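Local atomic coordinates of 4'-phospho-dehydrooxetanocin synthase (Bacillus megaterium, PDB entry 5UL3), a protein that uses cobalamin, a [4Fe-4S] cluster and S-adenosylmethionine radical chemistry to contract the deoxyribose ring of dAMP oxidatively into an oxetane aldehyde, a step in oxetanocin A biosynthesis. Residues Q694-E705 and L725-W735. Residues are numbered along the deposited sequence; the frame is centred on the assembly and turned at random.
Sequences QLIMEKLLRDVE and LKRWFSDMGNW. With EDO (1,2-ethanediol), chain B; EDO (1,2-ethanediol), chain K.
The guanidinium of Arg702 lies flat on one face of the Phe729 ring, planes 5° apart, with Arg702 CZ 3.6 Å from the ring centroid: a stacked cation-pi pair. Two carboxylates meet the guanidinium at its edge, in its plane. Arg702 grips Glu698 OE2 side-on with NE and NH2 (Arg702 NH2 to Glu698 OE2 3.0 Å), and Arg702 NH1 reaches Glu705 OE1 at 3.1 Å, both salt bridges. The CB of Arg702 points away from 725-735; the chain bends at chi2 and brings the flat end back over the ring. Glu698 CG and the carbonyl oxygen of Leu701 reach the edge of Phe729, which sits as a knob among Glu698, Leu701, Arg702 and Glu705. Trp728 is the second knob. Leu701 CD1 stands over one face of the indole, 3.5 Å from the five-membered ring centroid in a CH-pi contact, while Met697 CG packs against Trp728 CZ2 at 3.5 Å; Trp728 NE1 is hydrogen-bonded to Asn604 of helix 588-617. Past the end of helix 720-730, Met732 lays its CE against Glu698 OE1 (3.3 Å) and Leu695 CD2. Gln694, fully extended with CG anti to N (chi1 -178°), reaches the type II turn 731-734: Gln694 OE1 accepts from Gly733 N at 2.7 Å in the carbonyl plane, and NE2 donates to a water that also bonds Asp731 O and Asn734 O. Its amide is only slightly tilted from the plane of Trp735, whose NE1 is hydrogen-bonded to Thr691. The contact thus joins two helices of the C-terminal helix bundle, their segments antiparallel at 152°, far from the cofactors. The two in-plane carboxylates should resist rotation of the guanidinium and probably offset its charge where it covers Phe729, while one glutamine amide, directly and through water, ties the turn after helix 720-730 to helix 683-709.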
loop_
_atom_site.group_PDB
_atom_site.type_symbol
_atom_site.label_atom_id
_atom_site.label_comp_id
_atom_site.label_asym_id
_atom_site.label_seq_id
_atom_site.Cartn_x
_atom_site.Cartn_y
_atom_site.Cartn_z
ATOM N N GLN A 694 -9.747 -29.060 17.234
ATOM C CA GLN A 694 -8.298 -28.929 17.326
ATOM C C GLN A 694 -7.591 -30.277 17.232
ATOM O O GLN A 694 -6.416 -30.325 16.855
ATOM C CB GLN A 694 -7.927 -28.215 18.627
ATOM C CG GLN A 694 -6.427 -27.986 18.813
ATOM C CD GLN A 694 -6.098 -27.225 20.078
ATOM O OE1 GLN A 694 -6.422 -27.667 21.180
ATOM N NE2 GLN A 694 -5.446 -26.072 19.932
ATOM N N LEU A 695 -8.283 -31.376 17.553
ATOM C CA LEU A 695 -7.700 -32.701 17.357
ATOM C C LEU A 695 -7.353 -32.959 15.895
ATOM O O LEU A 695 -6.462 -33.764 15.599
ATOM C CB LEU A 695 -8.667 -33.775 17.869
ATOM C CG LEU A 695 -8.965 -33.712 19.366
ATOM C CD1 LEU A 695 -10.105 -34.677 19.691
ATOM C CD2 LEU A 695 -7.712 -34.067 20.170
ATOM N N ILE A 696 -8.035 -32.292 14.961
ATOM C CA ILE A 696 -7.668 -32.449 13.557
ATOM C C ILE A 696 -6.385 -31.688 13.261
ATOM O O ILE A 696 -5.525 -32.167 12.513
ATOM C CB ILE A 696 -8.811 -31.994 12.634
ATOM C CG1 ILE A 696 -10.111 -32.705 13.015
ATOM C CG2 ILE A 696 -8.459 -32.297 11.188
ATOM C CD1 ILE A 696 -11.303 -32.124 12.323
ATOM N N MET A 697 -6.228 -30.498 13.842
ATOM C CA MET A 697 -4.957 -29.792 13.710
ATOM C C MET A 697 -3.817 -30.597 14.325
ATOM O O MET A 697 -2.697 -30.605 13.799
ATOM C CB MET A 697 -5.048 -28.414 14.362
ATOM C CG MET A 697 -3.839 -27.536 14.123
ATOM S SD MET A 697 -3.758 -26.979 12.401
ATOM C CE MET A 697 -2.142 -26.220 12.480
ATOM N N GLU A 698 -4.081 -31.292 15.442
ATOM C CA GLU A 698 -3.037 -32.134 16.019
ATOM C C GLU A 698 -2.595 -33.192 15.021
ATOM O O GLU A 698 -1.399 -33.461 14.880
ATOM C CB GLU A 698 -3.508 -32.804 17.317
ATOM C CG GLU A 698 -2.369 -33.644 17.933
ATOM C CD GLU A 698 -2.793 -34.588 19.048
ATOM O OE1 GLU A 698 -4.002 -34.745 19.288
ATOM O OE2 GLU A 698 -1.891 -35.172 19.690
ATOM N N LYS A 699 -3.548 -33.782 14.299
ATOM C CA LYS A 699 -3.211 -34.830 13.343
ATOM C C LYS A 699 -2.261 -34.303 12.277
ATOM O O LYS A 699 -1.270 -34.959 11.928
ATOM C CB LYS A 699 -4.482 -35.391 12.706
ATOM C CG LYS A 699 -4.211 -36.434 11.635
ATOM C CD LYS A 699 -5.417 -37.319 11.391
ATOM C CE LYS A 699 -5.067 -38.466 10.455
ATOM N NZ LYS A 699 -4.672 -37.961 9.110
ATOM N N LEU A 700 -2.547 -33.109 11.755
ATOM C CA LEU A 700 -1.632 -32.463 10.819
ATOM C C LEU A 700 -0.254 -32.262 11.436
ATOM O O LEU A 700 0.769 -32.566 10.817
ATOM C CB LEU A 700 -2.216 -31.118 10.371
ATOM C CG LEU A 700 -1.271 -30.178 9.615
ATOM C CD1 LEU A 700 -0.784 -30.861 8.354
ATOM C CD2 LEU A 700 -1.948 -28.797 9.283
ATOM N N LEU A 701 -0.203 -31.732 12.654
ATOM C CA LEU A 701 1.092 -31.390 13.219
ATOM C C LEU A 701 1.872 -32.634 13.642
ATOM O O LEU A 701 3.104 -32.573 13.734
ATOM C CB LEU A 701 0.910 -30.410 14.380
ATOM C CG LEU A 701 0.340 -29.036 13.959
ATOM C CD1 LEU A 701 0.219 -28.115 15.155
ATOM C CD2 LEU A 701 1.220 -28.385 12.858
ATOM N N ARG A 702 1.187 -33.762 13.871
ATOM C CA ARG A 702 1.906 -35.017 14.087
ATOM C C ARG A 702 2.613 -35.472 12.815
ATOM O O ARG A 702 3.713 -36.030 12.885
ATOM C CB ARG A 702 0.947 -36.105 14.591
ATOM C CG ARG A 702 0.394 -35.881 16.001
ATOM C CD ARG A 702 1.491 -35.845 17.077
ATOM N NE ARG A 702 0.914 -35.610 18.402
ATOM C CZ ARG A 702 1.616 -35.422 19.512
ATOM N NH1 ARG A 702 2.942 -35.473 19.485
ATOM N NH2 ARG A 702 0.991 -35.200 20.660
ATOM N N ASP A 703 2.009 -35.236 11.643
ATOM C CA ASP A 703 2.724 -35.482 10.392
ATOM C C ASP A 703 3.922 -34.551 10.249
ATOM O O ASP A 703 4.991 -34.981 9.804
ATOM C CB ASP A 703 1.791 -35.330 9.182
ATOM C CG ASP A 703 0.790 -36.477 9.044
ATOM O OD1 ASP A 703 1.045 -37.584 9.559
ATOM O OD2 ASP A 703 -0.252 -36.272 8.387
ATOM N N VAL A 704 3.757 -33.262 10.587
ATOM C CA VAL A 704 4.871 -32.317 10.537
ATOM C C VAL A 704 5.997 -32.779 11.450
ATOM O O VAL A 704 7.182 -32.755 11.088
ATOM C CB VAL A 704 4.404 -30.899 10.927
ATOM C CG1 VAL A 704 5.590 -29.917 10.882
ATOM C CG2 VAL A 704 3.266 -30.437 10.032
ATOM N N GLU A 705 5.631 -33.183 12.665
ATOM C CA GLU A 705 6.605 -33.641 13.648
ATOM C C GLU A 705 7.359 -34.865 13.135
ATOM O O GLU A 705 8.592 -34.930 13.215
ATOM C CB GLU A 705 5.873 -33.940 14.960
ATOM C CG GLU A 705 6.737 -34.634 16.020
ATOM C CD GLU A 705 5.935 -35.049 17.247
ATOM O OE1 GLU A 705 4.860 -35.663 17.097
ATOM O OE2 GLU A 705 6.385 -34.744 18.371
ATOM N N LEU A 725 6.497 -26.760 17.775
ATOM C CA LEU A 725 5.678 -27.970 17.814
ATOM C C LEU A 725 5.521 -28.474 19.248
ATOM O O LEU A 725 4.407 -28.781 19.693
ATOM C CB LEU A 725 6.291 -29.062 16.929
ATOM C CG LEU A 725 6.128 -28.988 15.405
ATOM C CD1 LEU A 725 6.991 -30.095 14.763
ATOM C CD2 LEU A 725 4.676 -29.153 15.027
ATOM N N LYS A 726 6.631 -28.556 19.986
ATOM C CA LYS A 726 6.577 -29.055 21.360
ATOM C C LYS A 726 5.620 -28.223 22.203
ATOM O O LYS A 726 4.787 -28.769 22.939
ATOM C CB LYS A 726 7.980 -29.042 21.977
ATOM C CG LYS A 726 8.031 -29.593 23.397
ATOM C CD LYS A 726 9.453 -29.540 23.933
ATOM C CE LYS A 726 9.553 -30.327 25.246
ATOM N NZ LYS A 726 10.941 -30.349 25.785
ATOM N N ARG A 727 5.716 -26.898 22.086
ATOM C CA ARG A 727 4.807 -26.011 22.801
ATOM C C ARG A 727 3.365 -26.211 22.352
ATOM O O ARG A 727 2.450 -26.251 23.186
ATOM C CB ARG A 727 5.243 -24.562 22.591
ATOM C CG ARG A 727 4.512 -23.550 23.452
ATOM C CD ARG A 727 5.095 -22.163 23.228
ATOM N NE ARG A 727 6.549 -22.248 23.128
ATOM C CZ ARG A 727 7.377 -22.199 24.166
ATOM N NH1 ARG A 727 8.686 -22.300 23.975
ATOM N NH2 ARG A 727 6.895 -22.047 25.395
ATOM N N TRP A 728 3.138 -26.347 21.038
ATOM C CA TRP A 728 1.774 -26.533 20.535
ATOM C C TRP A 728 1.117 -27.760 21.160
ATOM O O TRP A 728 -0.028 -27.698 21.632
ATOM C CB TRP A 728 1.767 -26.654 19.008
ATOM C CG TRP A 728 0.366 -26.512 18.438
ATOM C CD1 TRP A 728 -0.214 -25.364 17.970
ATOM C CD2 TRP A 728 -0.630 -27.538 18.322
ATOM N NE1 TRP A 728 -1.507 -25.616 17.558
ATOM C CE2 TRP A 728 -1.788 -26.941 17.765
ATOM C CE3 TRP A 728 -0.660 -28.903 18.629
ATOM C CZ2 TRP A 728 -2.951 -27.662 17.503
ATOM C CZ3 TRP A 728 -1.819 -29.617 18.372
ATOM C CH2 TRP A 728 -2.948 -28.996 17.816
ATOM N N PHE A 729 1.823 -28.895 21.158
ATOM C CA PHE A 729 1.253 -30.108 21.733
ATOM C C PHE A 729 0.948 -29.915 23.211
ATOM O O PHE A 729 -0.120 -30.318 23.687
ATOM C CB PHE A 729 2.198 -31.294 21.513
ATOM C CG PHE A 729 2.338 -31.688 20.058
ATOM C CD1 PHE A 729 1.208 -31.909 19.279
ATOM C CD2 PHE A 729 3.598 -31.800 19.467
ATOM C CE1 PHE A 729 1.315 -32.260 17.940
ATOM C CE2 PHE A 729 3.718 -32.155 18.131
ATOM C CZ PHE A 729 2.575 -32.382 17.363
ATOM N N SER A 730 1.851 -29.261 23.945
ATOM C CA SER A 730 1.625 -29.067 25.372
ATOM C C SER A 730 0.512 -28.064 25.653
ATOM O O SER A 730 -0.066 -28.093 26.743
ATOM C CB SER A 730 2.915 -28.616 26.060
ATOM O OG SER A 730 2.937 -27.213 26.213
ATOM N N ASP A 731 0.195 -27.187 24.702
ATOM C CA ASP A 731 -0.851 -26.188 24.894
ATOM C C ASP A 731 -2.217 -26.630 24.396
ATOM O O ASP A 731 -3.151 -25.819 24.420
ATOM C CB ASP A 731 -0.469 -24.877 24.194
ATOM C CG ASP A 731 0.678 -24.171 24.876
ATOM O OD1 ASP A 731 0.917 -24.455 26.067
ATOM O OD2 ASP A 731 1.343 -23.337 24.232
ATOM N N MET A 732 -2.369 -27.876 23.944
ATOM C CA MET A 732 -3.643 -28.307 23.373
ATOM C C MET A 732 -4.784 -28.120 24.363
ATOM O O MET A 732 -4.657 -28.434 25.549
ATOM C CB MET A 732 -3.584 -29.772 22.955
ATOM C CG MET A 732 -2.773 -30.026 21.713
ATOM S SD MET A 732 -2.892 -31.723 21.159
ATOM C CE MET A 732 -4.646 -31.901 20.887
ATOM N N GLY A 733 -5.915 -27.626 23.862
ATOM C CA GLY A 733 -7.094 -27.408 24.682
ATOM C C GLY A 733 -7.002 -26.260 25.660
ATOM O O GLY A 733 -7.995 -25.966 26.338
ATOM N N ASN A 734 -5.843 -25.619 25.775
ATOM C CA ASN A 734 -5.678 -24.384 26.529
ATOM C C ASN A 734 -5.999 -23.199 25.626
ATOM O O ASN A 734 -5.488 -23.112 24.503
ATOM C CB ASN A 734 -4.245 -24.280 27.052
ATOM C CG ASN A 734 -4.166 -24.309 28.560
ATOM O OD1 ASN A 734 -5.186 -24.363 29.246
ATOM N ND2 ASN A 734 -2.946 -24.271 29.088
ATOM N N TRP A 735 -6.844 -22.292 26.106
ATOM C CA TRP A 735 -7.267 -21.155 25.305
ATOM C C TRP A 735 -7.076 -19.858 26.088
ATOM O O TRP A 735 -7.231 -19.826 27.313
ATOM C CB TRP A 735 -8.729 -21.317 24.847
ATOM C CG TRP A 735 -8.974 -22.557 24.000
ATOM C CD1 TRP A 735 -9.582 -23.716 24.397
ATOM C CD2 TRP A 735 -8.608 -22.752 22.623
ATOM N NE1 TRP A 735 -9.627 -24.614 23.351
ATOM C CE2 TRP A 735 -9.029 -24.048 22.254
ATOM C CE3 TRP A 735 -7.960 -21.955 21.667
ATOM C CZ2 TRP A 735 -8.824 -24.568 20.973
ATOM C CZ3 TRP A 735 -7.765 -22.471 20.393
ATOM C CH2 TRP A 735 -8.187 -23.768 20.060
HETATM C C1 EDO B . -4.260 -35.182 7.462
HETATM O O1 EDO B . -5.329 -35.286 8.410
HETATM C C2 EDO B . -3.052 -34.559 8.147
HETATM O O2 EDO B . -2.007 -34.348 7.188
HETATM C C1 EDO K . 3.400 -39.539 8.268
HETATM O O1 EDO K . 3.243 -39.613 9.689
HETATM C C2 EDO K . 4.321 -38.374 7.926
HETATM O O2 EDO K . 5.691 -38.749 8.121
HETATM O O HOH W 1 -4.438 -24.478 22.247
#